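Side-chain contacts in putative phophotriesterase (Proteus mirabilis, PDB 3RHG), which probably hydrolyses ester bonds, as a binuclear zinc enzyme of the phosphotriesterase family within the metal-dependent hydrolases: residues 195-200 against 249-254; 22-27 against 307-312; 99-104 against 124-129. All blocks are in the same frame, centred on the assembly; numbering follows the deposited sequence.

Contact 1: residues 195-200 against 249-254; sequences SMNIHM and WLEFDM. With ZN (zinc ion), chain C; BEZ (benzoic acid), chain D.
The amide of Asn197 and the carboxylate of Glu251 meet across the contact with their planes 50° apart, neither lying flat on the other. Asn197 ND2 donates to Glu251 OE1 over 3.2 Å, approaching from above the carboxylate plane rather than within it, while the acceptor is itself tilted modestly out of the amide plane. The N-H...O angle of 153° keeps the bond fairly straight. Both side chains place CG trans to the main-chain nitrogen; for Glu251 chi1 is 176° and the chain then stays extended, which carries its acid group far enough to span strands whose backbones pass 8.8 Å apart, measured from Asn197 CA to Glu251 CA. Asparagine suits its place because it serves two kinds of partner at once: ND2 also bonds Ser226 OG, and OD1 accepts from ND1 of the zinc ligand His23, which probably fixes the orientation of the amide, since His23 needs OD1 and Glu251 needs ND2. Glu251 OE1 lies only 2.5 Å from Asp253 OD2, close enough that one of the two acids probably holds a proton. Asp253 OD1 in turn bonds His229 ND1, making this acid a second-shell neighbour of the metal site.

Two residues beyond Asn197, at the end of strand 195-199, His199 ND1 binds a zinc ion at 2.0 Å, a metal also held by His229 and Glu166. Met254, an unbranched and flexible residue well fitted to an apolar pocket wall, brings CE to 3.8 Å from C4 of the benzoic acid. Strands 195-199 and 249-252 are separated in the sheet by strand 225-227, so the bond crosses the interior of the barrel, an inward-facing polar network beneath the binuclear metal centre of the amidohydrolase (beta/alpha)8 fold.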
loop_
_atom_site.group_PDB
_atom_site.type_symbol
_atom_site.label_atom_id
_atom_site.label_comp_id
_atom_site.label_asym_id
_atom_site.label_seq_id
_atom_site.Cartn_x
_atom_site.Cartn_y
_atom_site.Cartn_z
ATOM N N SER A 195 -6.034 -31.810 -2.354
ATOM C CA SER A 195 -6.471 -30.828 -1.357
ATOM C C SER A 195 -7.685 -30.076 -1.885
ATOM O O SER A 195 -7.967 -30.105 -3.095
ATOM C CB SER A 195 -5.378 -29.830 -1.016
ATOM O OG SER A 195 -5.059 -28.954 -2.101
ATOM N N MET A 196 -8.391 -29.409 -0.978
ATOM C CA MET A 196 -9.556 -28.617 -1.341
ATOM C C MET A 196 -9.356 -27.229 -0.768
ATOM O O MET A 196 -9.162 -27.089 0.439
ATOM C CB MET A 196 -10.822 -29.232 -0.744
ATOM C CG MET A 196 -12.081 -28.511 -1.206
ATOM S SD MET A 196 -13.516 -28.967 -0.179
ATOM C CE MET A 196 -13.414 -30.739 -0.124
ATOM N N ASN A 197 -9.387 -26.224 -1.639
ATOM C CA ASN A 197 -9.166 -24.830 -1.280
ATOM C C ASN A 197 -10.499 -24.112 -1.356
ATOM O O ASN A 197 -11.146 -24.136 -2.417
ATOM C CB ASN A 197 -8.164 -24.234 -2.260
ATOM C CG ASN A 197 -7.734 -22.823 -1.917
ATOM O OD1 ASN A 197 -7.757 -21.976 -2.792
ATOM N ND2 ASN A 197 -7.269 -22.578 -0.673
ATOM N N ILE A 198 -10.932 -23.530 -0.233
ATOM C CA ILE A 198 -12.241 -22.877 -0.182
ATOM C C ILE A 198 -12.075 -21.370 -0.293
ATOM O O ILE A 198 -11.443 -20.749 0.544
ATOM C CB ILE A 198 -12.998 -23.190 1.143
ATOM C CG1 ILE A 198 -12.978 -24.698 1.463
ATOM C CG2 ILE A 198 -14.446 -22.654 1.103
ATOM C CD1 ILE A 198 -13.586 -25.535 0.429
ATOM N N HIS A 199 -12.703 -20.770 -1.303
ATOM C CA HIS A 199 -12.803 -19.333 -1.349
ATOM C C HIS A 199 -13.745 -18.921 -0.223
ATOM O O HIS A 199 -14.951 -19.211 -0.271
ATOM C CB HIS A 199 -13.398 -18.875 -2.695
ATOM C CG HIS A 199 -13.862 -17.450 -2.683
ATOM N ND1 HIS A 199 -13.071 -16.404 -3.108
ATOM C CD2 HIS A 199 -15.042 -16.897 -2.295
ATOM C CE1 HIS A 199 -13.738 -15.267 -2.971
ATOM N NE2 HIS A 199 -14.937 -15.541 -2.484
ATOM N N MET A 200 -13.207 -18.270 0.799
ATOM C CA MET A 200 -14.021 -17.759 1.896
ATOM C C MET A 200 -14.303 -16.292 1.674
ATOM O O MET A 200 -13.504 -15.585 1.071
ATOM C CB MET A 200 -13.292 -17.913 3.238
ATOM C CG MET A 200 -13.068 -19.372 3.594
ATOM S SD MET A 200 -14.598 -20.291 3.921
ATOM C CE MET A 200 -15.034 -19.545 5.498
ATOM N N TRP A 249 -6.087 -26.035 7.351
ATOM C CA TRP A 249 -5.054 -25.057 7.062
ATOM C C TRP A 249 -5.662 -23.675 6.910
ATOM O O TRP A 249 -6.725 -23.526 6.282
ATOM C CB TRP A 249 -4.351 -25.407 5.750
ATOM C CG TRP A 249 -3.621 -26.704 5.748
ATOM C CD1 TRP A 249 -4.153 -27.949 5.559
ATOM C CD2 TRP A 249 -2.202 -26.895 5.922
ATOM N NE1 TRP A 249 -3.154 -28.905 5.601
ATOM C CE2 TRP A 249 -1.950 -28.280 5.794
ATOM C CE3 TRP A 249 -1.126 -26.024 6.114
ATOM C CZ2 TRP A 249 -0.659 -28.826 5.920
ATOM C CZ3 TRP A 249 0.165 -26.570 6.247
ATOM C CH2 TRP A 249 0.380 -27.958 6.122
ATOM N N LEU A 250 -5.020 -22.658 7.471
ATOM C CA LEU A 250 -5.391 -21.287 7.159
ATOM C C LEU A 250 -4.436 -20.768 6.104
ATOM O O LEU A 250 -3.224 -20.821 6.280
ATOM C CB LEU A 250 -5.359 -20.374 8.399
ATOM C CG LEU A 250 -6.437 -20.672 9.449
ATOM C CD1 LEU A 250 -6.420 -19.564 10.529
ATOM C CD2 LEU A 250 -7.822 -20.779 8.830
ATOM N N GLU A 251 -4.985 -20.243 5.017
ATOM C CA GLU A 251 -4.172 -19.722 3.935
ATOM C C GLU A 251 -4.260 -18.202 3.904
ATOM O O GLU A 251 -5.362 -17.623 3.790
ATOM C CB GLU A 251 -4.653 -20.300 2.605
ATOM C CG GLU A 251 -3.941 -19.762 1.381
ATOM C CD GLU A 251 -4.426 -20.481 0.147
ATOM O OE1 GLU A 251 -5.398 -20.021 -0.523
ATOM O OE2 GLU A 251 -3.866 -21.554 -0.127
ATOM N N PHE A 252 -3.101 -17.561 4.042
ATOM C CA PHE A 252 -2.950 -16.126 3.931
ATOM C C PHE A 252 -2.460 -15.909 2.530
ATOM O O PHE A 252 -1.255 -15.967 2.260
ATOM C CB PHE A 252 -1.961 -15.594 4.982
ATOM C CG PHE A 252 -2.491 -15.671 6.395
ATOM C CD1 PHE A 252 -2.990 -14.535 7.028
ATOM C CD2 PHE A 252 -2.503 -16.884 7.081
ATOM C CE1 PHE A 252 -3.499 -14.608 8.338
ATOM C CE2 PHE A 252 -2.994 -16.981 8.383
ATOM C CZ PHE A 252 -3.485 -15.837 9.027
ATOM N N ASP A 253 -3.402 -15.717 1.612
ATOM C CA ASP A 253 -3.068 -15.674 0.200
ATOM C C ASP A 253 -3.231 -14.270 -0.401
ATOM O O ASP A 253 -3.247 -14.125 -1.629
ATOM C CB ASP A 253 -3.936 -16.688 -0.568
ATOM C CG ASP A 253 -5.395 -16.597 -0.194
ATOM O OD1 ASP A 253 -5.848 -15.466 0.025
ATOM O OD2 ASP A 253 -6.072 -17.643 -0.068
ATOM N N MET A 254 -3.299 -13.236 0.443
ATOM C CA MET A 254 -3.476 -11.861 -0.061
ATOM C C MET A 254 -2.253 -11.038 0.295
ATOM O O MET A 254 -2.313 -9.818 0.440
ATOM C CB MET A 254 -4.748 -11.238 0.507
ATOM C CG MET A 254 -5.972 -12.048 0.136
ATOM S SD MET A 254 -7.444 -11.679 1.131
ATOM C CE MET A 254 -7.802 -10.006 0.630
HETATM ZN ZN ZN C . -11.180 -16.419 -3.825
HETATM C C BEZ D . -12.994 -11.050 -2.504
HETATM O O1 BEZ D . -13.594 -11.947 -1.875
HETATM O O2 BEZ D . -13.648 -10.119 -3.032
HETATM C C1 BEZ D . -11.504 -11.073 -2.634
HETATM C C2 BEZ D . -10.761 -12.167 -2.184
HETATM C C3 BEZ D . -9.375 -12.173 -2.329
HETATM C C4 BEZ D . -8.730 -11.083 -2.899
HETATM C C5 BEZ D . -9.474 -9.990 -3.332
HETATM C C6 BEZ D . -10.861 -9.978 -3.209
#

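Contact 2: residues 22-27 against 307-312; sequences PHEHLF and NGWGFV. With ZN (zinc ion), chain B.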
loop_
_atom_site.group_PDB
_atom_site.type_symbol
_atom_site.label_atom_id
_atom_site.label_comp_id
_atom_site.label_asym_id
_atom_site.label_seq_id
_atom_site.Cartn_x
_atom_site.Cartn_y
_atom_site.Cartn_z
ATOM N N PRO A 22 0.736 -21.771 -3.250
ATOM C CA PRO A 22 -0.473 -22.622 -3.312
ATOM C C PRO A 22 -1.747 -21.945 -3.789
ATOM O O PRO A 22 -2.772 -22.628 -3.956
ATOM C CB PRO A 22 -0.636 -23.100 -1.853
ATOM C CG PRO A 22 -0.092 -21.929 -1.051
ATOM C CD PRO A 22 1.095 -21.407 -1.869
ATOM N N HIS A 23 -1.733 -20.628 -3.966
ATOM C CA HIS A 23 -2.983 -19.988 -4.420
ATOM C C HIS A 23 -2.692 -18.751 -5.266
ATOM O O HIS A 23 -2.448 -17.666 -4.721
ATOM C CB HIS A 23 -3.908 -19.599 -3.249
ATOM C CG HIS A 23 -5.245 -19.051 -3.693
ATOM N ND1 HIS A 23 -6.443 -19.698 -3.458
ATOM C CD2 HIS A 23 -5.559 -17.916 -4.369
ATOM C CE1 HIS A 23 -7.439 -18.983 -3.961
ATOM N NE2 HIS A 23 -6.932 -17.896 -4.526
ATOM N N GLU A 24 -2.718 -18.925 -6.587
ATOM C CA GLU A 24 -2.438 -17.832 -7.527
ATOM C C GLU A 24 -3.395 -17.972 -8.696
ATOM O O GLU A 24 -4.069 -18.992 -8.815
ATOM C CB GLU A 24 -0.975 -17.932 -8.035
ATOM C CG GLU A 24 0.055 -17.945 -6.930
ATOM C CD GLU A 24 0.104 -16.647 -6.164
ATOM O OE1 GLU A 24 -0.401 -15.595 -6.660
ATOM O OE2 GLU A 24 0.646 -16.672 -5.043
ATOM N N HIS A 25 -3.455 -16.959 -9.553
ATOM C CA HIS A 25 -4.135 -17.111 -10.834
ATOM C C HIS A 25 -3.197 -16.725 -11.943
ATOM O O HIS A 25 -2.787 -15.580 -12.019
ATOM C CB HIS A 25 -5.446 -16.312 -10.883
ATOM C CG HIS A 25 -6.362 -16.673 -9.757
ATOM N ND1 HIS A 25 -7.260 -17.712 -9.842
ATOM C CD2 HIS A 25 -6.438 -16.209 -8.485
ATOM C CE1 HIS A 25 -7.893 -17.844 -8.690
ATOM N NE2 HIS A 25 -7.420 -16.938 -7.849
ATOM N N LEU A 26 -2.810 -17.702 -12.757
ATOM C CA LEU A 26 -1.991 -17.409 -13.937
ATOM C C LEU A 26 -2.853 -16.888 -15.078
ATOM O O LEU A 26 -2.519 -15.867 -15.676
ATOM C CB LEU A 26 -1.197 -18.636 -14.401
ATOM C CG LEU A 26 0.068 -18.901 -13.569
ATOM C CD1 LEU A 26 -0.308 -19.150 -12.100
ATOM C CD2 LEU A 26 0.896 -20.064 -14.146
ATOM N N PHE A 27 -3.939 -17.607 -15.367
ATOM C CA PHE A 27 -4.877 -17.250 -16.431
ATOM C C PHE A 27 -6.290 -17.231 -15.866
ATOM O O PHE A 27 -6.808 -18.247 -15.372
ATOM C CB PHE A 27 -4.759 -18.223 -17.611
ATOM C CG PHE A 27 -3.369 -18.278 -18.190
ATOM C CD1 PHE A 27 -2.917 -17.260 -19.032
ATOM C CD2 PHE A 27 -2.500 -19.324 -17.881
ATOM C CE1 PHE A 27 -1.637 -17.269 -19.547
ATOM C CE2 PHE A 27 -1.209 -19.343 -18.396
ATOM C CZ PHE A 27 -0.771 -18.315 -19.228
ATOM N N ASN A 307 3.191 -6.291 -6.646
ATOM C CA ASN A 307 4.200 -7.062 -5.938
ATOM C C ASN A 307 4.628 -8.368 -6.599
ATOM O O ASN A 307 5.624 -8.960 -6.184
ATOM C CB ASN A 307 3.819 -7.249 -4.471
ATOM C CG ASN A 307 3.854 -5.926 -3.716
ATOM O OD1 ASN A 307 4.814 -5.154 -3.853
ATOM N ND2 ASN A 307 2.799 -5.634 -2.961
ATOM N N GLY A 308 3.914 -8.782 -7.651
ATOM C CA GLY A 308 4.298 -9.956 -8.422
ATOM C C GLY A 308 4.293 -11.248 -7.625
ATOM O O GLY A 308 3.559 -11.366 -6.619
ATOM N N TRP A 309 5.096 -12.226 -8.070
ATOM C CA TRP A 309 5.101 -13.568 -7.492
ATOM C C TRP A 309 6.336 -13.846 -6.651
ATOM O O TRP A 309 6.476 -14.947 -6.098
ATOM C CB TRP A 309 4.938 -14.647 -8.570
ATOM C CG TRP A 309 3.495 -14.857 -8.988
ATOM C CD1 TRP A 309 2.424 -15.034 -8.153
ATOM C CD2 TRP A 309 2.972 -14.927 -10.326
ATOM N NE1 TRP A 309 1.276 -15.236 -8.885
ATOM C CE2 TRP A 309 1.584 -15.152 -10.220
ATOM C CE3 TRP A 309 3.542 -14.802 -11.606
ATOM C CZ2 TRP A 309 0.751 -15.249 -11.347
ATOM C CZ3 TRP A 309 2.724 -14.935 -12.718
ATOM C CH2 TRP A 309 1.335 -15.136 -12.581
ATOM N N GLY A 310 7.225 -12.852 -6.532
ATOM C CA GLY A 310 8.426 -13.039 -5.724
ATOM C C GLY A 310 8.290 -12.483 -4.317
ATOM O O GLY A 310 9.166 -12.661 -3.474
ATOM N N PHE A 311 7.186 -11.812 -4.045
ATOM C CA PHE A 311 7.059 -11.029 -2.822
ATOM C C PHE A 311 7.008 -11.871 -1.531
ATOM O O PHE A 311 7.704 -11.585 -0.541
ATOM C CB PHE A 311 5.830 -10.123 -2.910
ATOM C CG PHE A 311 5.720 -9.166 -1.754
ATOM C CD1 PHE A 311 6.398 -7.950 -1.781
ATOM C CD2 PHE A 311 4.973 -9.496 -0.632
ATOM C CE1 PHE A 311 6.321 -7.062 -0.703
ATOM C CE2 PHE A 311 4.891 -8.623 0.449
ATOM C CZ PHE A 311 5.567 -7.400 0.414
ATOM N N VAL A 312 6.187 -12.911 -1.526
ATOM C CA VAL A 312 6.094 -13.789 -0.343
ATOM C C VAL A 312 7.447 -14.396 0.027
ATOM O O VAL A 312 7.926 -14.213 1.153
ATOM C CB VAL A 312 4.967 -14.845 -0.501
ATOM C CG1 VAL A 312 5.149 -16.015 0.486
ATOM C CG2 VAL A 312 3.613 -14.187 -0.282
HETATM ZN ZN ZN B . -7.916 -16.753 -5.926
#
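Trp309 turns the edge of its indole to Glu24 and to the carbonyl of His25. Its NE1 reaches Glu24 OE1 at 2.8 Å, and the oxygen lies near the ring plane; the N-H...O angle of 135° is strongly bent, however, so the bond is weak. The carboxylate stands almost upright to the indole, with the two planes 86° apart. Farther along the same edge the carbonyl oxygen of His25 comes to 3.6 Å from Trp309 CZ2. Leu26 adds an oblique apolar contact, its CG lying 4.1 Å from CH2 of the indole. Tryptophan is apt here because one large ring supplies both an N-H donor and a broad hydrocarbon surface.

Glu24 reaches the donor by folding back at chi2 (-66°), and its other oxygen, OE2, is anchored by Ser292 OG and by the main-chain N of His293. Glutamate thus ties the end of the first barrel strand to residues just ahead of Asp294, and to the loop leading into helix 311-322. Leu81 of helix 74-86 and Ile92 of strand 89-94 also pack against the indole.

On either side of Glu24 in sequence, His23 NE2 and His25 NE2 bind one zinc ion, at 2.1 and 2.0 Å: the His-X-His motif of the amidohydrolase superfamily. Asp294 and Glu166 also bind this zinc, Glu166 being shared with the second. Thr96 OG1 bonds His25 ND1, fixing the turn of that imidazole. With the weak indole N-H at OE1 and the backbone N-H of His293 at OE2, the buried carboxylate of Glu24 is probably stabilised in its ionised form.

Contact 3: residues 99-104 against 124-129; sequences SSIGRD and GLYIEK. With CAC (cacodylate ion), chain E.
Ser100 and Tyr126 grip the same oxygen, OE2 of Glu131: the serine through OG, the tyrosine through its main-chain N. This shared acceptor, on the short helix 128-131, links the two segments, and Ser100 OG rests 4.0 Å from Tyr126 CB. A small hydroxyl suits this site, since it reaches the acid while fitting against the tyrosine.

Beside it, Ile101 crosses Tyr126 at about a right angle. Its CD1 stands over one face of the phenol, 4.1 Å above the plane and offset toward the rim, while CG2 touches CD2 of the ring at 3.6 Å. With chi1 at 43°, CG1 sits between backbone N and carbonyl carbon, which lets both branches of this beta-branched residue bear on the ring.

The two segments follow the second and third strands of the (beta/alpha)8 barrel, 89-94 and 118-123, on the end where the metals bind. There Tyr126 OH donates over 2.5 Å to O2 of a cacodylate ion, probably from the crystallisation liquor. That same O2 lies within bonding distance of the zinc bound by His199, and cacodylate O1 is equally near the zinc held by His23 and His25, so the ion bridges the metals. The Tyr126 and His199 rings meet edge-to-face. Away from the pocket, Gly102 takes a positive phi (84°) and returns its N to Ser99 O in a tight turn.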
loop_
_atom_site.group_PDB
_atom_site.type_symbol
_atom_site.label_atom_id
_atom_site.label_comp_id
_atom_site.label_asym_id
_atom_site.label_seq_id
_atom_site.Cartn_x
_atom_site.Cartn_y
_atom_site.Cartn_z
ATOM N N SER A 99 -14.559 -22.610 -15.731
ATOM C CA SER A 99 -14.696 -21.775 -16.914
ATOM C C SER A 99 -15.363 -20.422 -16.573
ATOM O O SER A 99 -15.207 -19.437 -17.307
ATOM C CB SER A 99 -15.520 -22.524 -17.967
ATOM O OG SER A 99 -16.791 -22.895 -17.425
ATOM N N SER A 100 -16.118 -20.362 -15.475
ATOM C CA SER A 100 -16.845 -19.116 -15.158
ATOM C C SER A 100 -15.890 -17.959 -14.866
ATOM O O SER A 100 -16.287 -16.775 -14.957
ATOM C CB SER A 100 -17.759 -19.312 -13.959
ATOM O OG SER A 100 -16.981 -19.356 -12.761
ATOM N N ILE A 101 -14.640 -18.300 -14.504
ATOM C CA ILE A 101 -13.615 -17.290 -14.232
ATOM C C ILE A 101 -12.395 -17.409 -15.175
ATOM O O ILE A 101 -11.293 -16.901 -14.900
ATOM C CB ILE A 101 -13.221 -17.223 -12.730
ATOM C CG1 ILE A 101 -13.051 -18.609 -12.119
ATOM C CG2 ILE A 101 -14.297 -16.464 -11.955
ATOM C CD1 ILE A 101 -12.313 -18.567 -10.757
ATOM N N GLY A 102 -12.610 -18.092 -16.293
ATOM C CA GLY A 102 -11.654 -18.055 -17.383
ATOM C C GLY A 102 -10.488 -19.015 -17.283
ATOM O O GLY A 102 -9.416 -18.735 -17.808
ATOM N N ARG A 103 -10.688 -20.150 -16.629
ATOM C CA ARG A 103 -9.623 -21.157 -16.560
ATOM C C ARG A 103 -9.089 -21.440 -17.966
ATOM O O ARG A 103 -9.887 -21.593 -18.897
ATOM C CB ARG A 103 -10.153 -22.456 -15.941
ATOM C CG ARG A 103 -9.079 -23.536 -15.842
ATOM C CD ARG A 103 -9.597 -24.799 -15.169
ATOM N NE ARG A 103 -10.801 -25.285 -15.825
ATOM C CZ ARG A 103 -11.527 -26.311 -15.408
ATOM N NH1 ARG A 103 -11.133 -27.014 -14.335
ATOM N NH2 ARG A 103 -12.648 -26.638 -16.065
ATOM N N ASP A 104 -7.763 -21.517 -18.122
ATOM C CA ASP A 104 -7.150 -21.787 -19.450
ATOM C C ASP A 104 -6.140 -22.914 -19.350
ATOM O O ASP A 104 -4.944 -22.665 -19.226
ATOM C CB ASP A 104 -6.469 -20.538 -20.027
ATOM C CG ASP A 104 -6.182 -20.661 -21.512
ATOM O OD1 ASP A 104 -5.957 -21.799 -21.998
ATOM O OD2 ASP A 104 -6.211 -19.622 -22.217
ATOM N N GLY A 124 -13.087 -26.720 -9.682
ATOM C CA GLY A 124 -14.028 -26.391 -8.614
ATOM C C GLY A 124 -14.892 -25.225 -9.022
ATOM O O GLY A 124 -14.405 -24.296 -9.662
ATOM N N LEU A 125 -16.162 -25.245 -8.626
ATOM C CA LEU A 125 -17.060 -24.167 -9.022
ATOM C C LEU A 125 -16.917 -22.983 -8.078
ATOM O O LEU A 125 -16.713 -23.143 -6.860
ATOM C CB LEU A 125 -18.518 -24.663 -9.098
ATOM C CG LEU A 125 -18.718 -25.815 -10.097
ATOM C CD1 LEU A 125 -20.144 -26.304 -10.112
ATOM C CD2 LEU A 125 -18.291 -25.368 -11.482
ATOM N N TYR A 126 -17.016 -21.787 -8.653
ATOM C CA TYR A 126 -16.790 -20.548 -7.919
ATOM C C TYR A 126 -18.139 -20.041 -7.346
ATOM O O TYR A 126 -19.083 -20.831 -7.193
ATOM C CB TYR A 126 -16.128 -19.538 -8.874
ATOM C CG TYR A 126 -15.538 -18.322 -8.220
ATOM C CD1 TYR A 126 -14.684 -18.446 -7.122
ATOM C CD2 TYR A 126 -15.817 -17.041 -8.696
ATOM C CE1 TYR A 126 -14.121 -17.335 -6.522
ATOM C CE2 TYR A 126 -15.276 -15.926 -8.091
ATOM C CZ TYR A 126 -14.411 -16.078 -7.017
ATOM O OH TYR A 126 -13.891 -14.952 -6.427
ATOM N N ILE A 127 -18.226 -18.759 -6.990
ATOM C CA ILE A 127 -19.444 -18.258 -6.334
ATOM C C ILE A 127 -20.624 -18.157 -7.309
ATOM O O ILE A 127 -20.440 -18.088 -8.526
ATOM C CB ILE A 127 -19.219 -16.902 -5.618
ATOM C CG1 ILE A 127 -18.753 -15.832 -6.610
ATOM C CG2 ILE A 127 -18.213 -17.061 -4.489
ATOM C CD1 ILE A 127 -18.674 -14.392 -5.988
ATOM N N GLU A 128 -21.829 -18.144 -6.766
ATOM C CA GLU A 128 -23.038 -18.121 -7.597
ATOM C C GLU A 128 -23.116 -16.891 -8.519
ATOM O O GLU A 128 -23.656 -16.963 -9.629
ATOM C CB GLU A 128 -24.287 -18.265 -6.723
ATOM C CG GLU A 128 -25.531 -18.532 -7.544
ATOM C CD GLU A 128 -26.760 -18.831 -6.702
ATOM O OE1 GLU A 128 -26.690 -19.487 -5.650
ATOM O OE2 GLU A 128 -27.837 -18.382 -7.109
ATOM N N LYS A 129 -22.548 -15.775 -8.085
ATOM C CA LYS A 129 -22.521 -14.578 -8.918
ATOM C C LYS A 129 -21.977 -14.903 -10.314
ATOM O O LYS A 129 -22.441 -14.347 -11.325
ATOM C CB LYS A 129 -21.662 -13.495 -8.261
ATOM C CG LYS A 129 -21.495 -12.245 -9.092
ATOM C CD LYS A 129 -20.707 -11.163 -8.346
ATOM C CE LYS A 129 -20.584 -9.924 -9.222
ATOM N NZ LYS A 129 -19.641 -8.902 -8.662
HETATM AS AS CAC E . -10.340 -14.544 -6.129
HETATM O O1 CAC E . -8.939 -15.215 -5.361
HETATM O O2 CAC E . -11.674 -15.196 -5.239
HETATM C C1 CAC E . -10.351 -12.635 -5.852
HETATM C C2 CAC E . -10.495 -15.045 -8.006
#

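The touching residues of contacts 1 and 2 are all buried, whereas in contact 3, nearer the rim, only Ile101 is. All three belong to one barrel: contact 1 spans its interior, contact 2 joins its first strand to the loop before a late helix, and contact 3 pairs two neighbouring loops above the strands. Chemistry follows place, from amide and acid in the centre, through indole and acid, to an aliphatic side chain on a phenol. Contacts 1 and 2 meet through His23, and contacts 1 and 3 where His199 CE1 comes 3.5 Å from Tyr126 OH. Contacts 1 and 2 supply ligands to different zinc ions; contact 3 supplies a hydroxyl beside them.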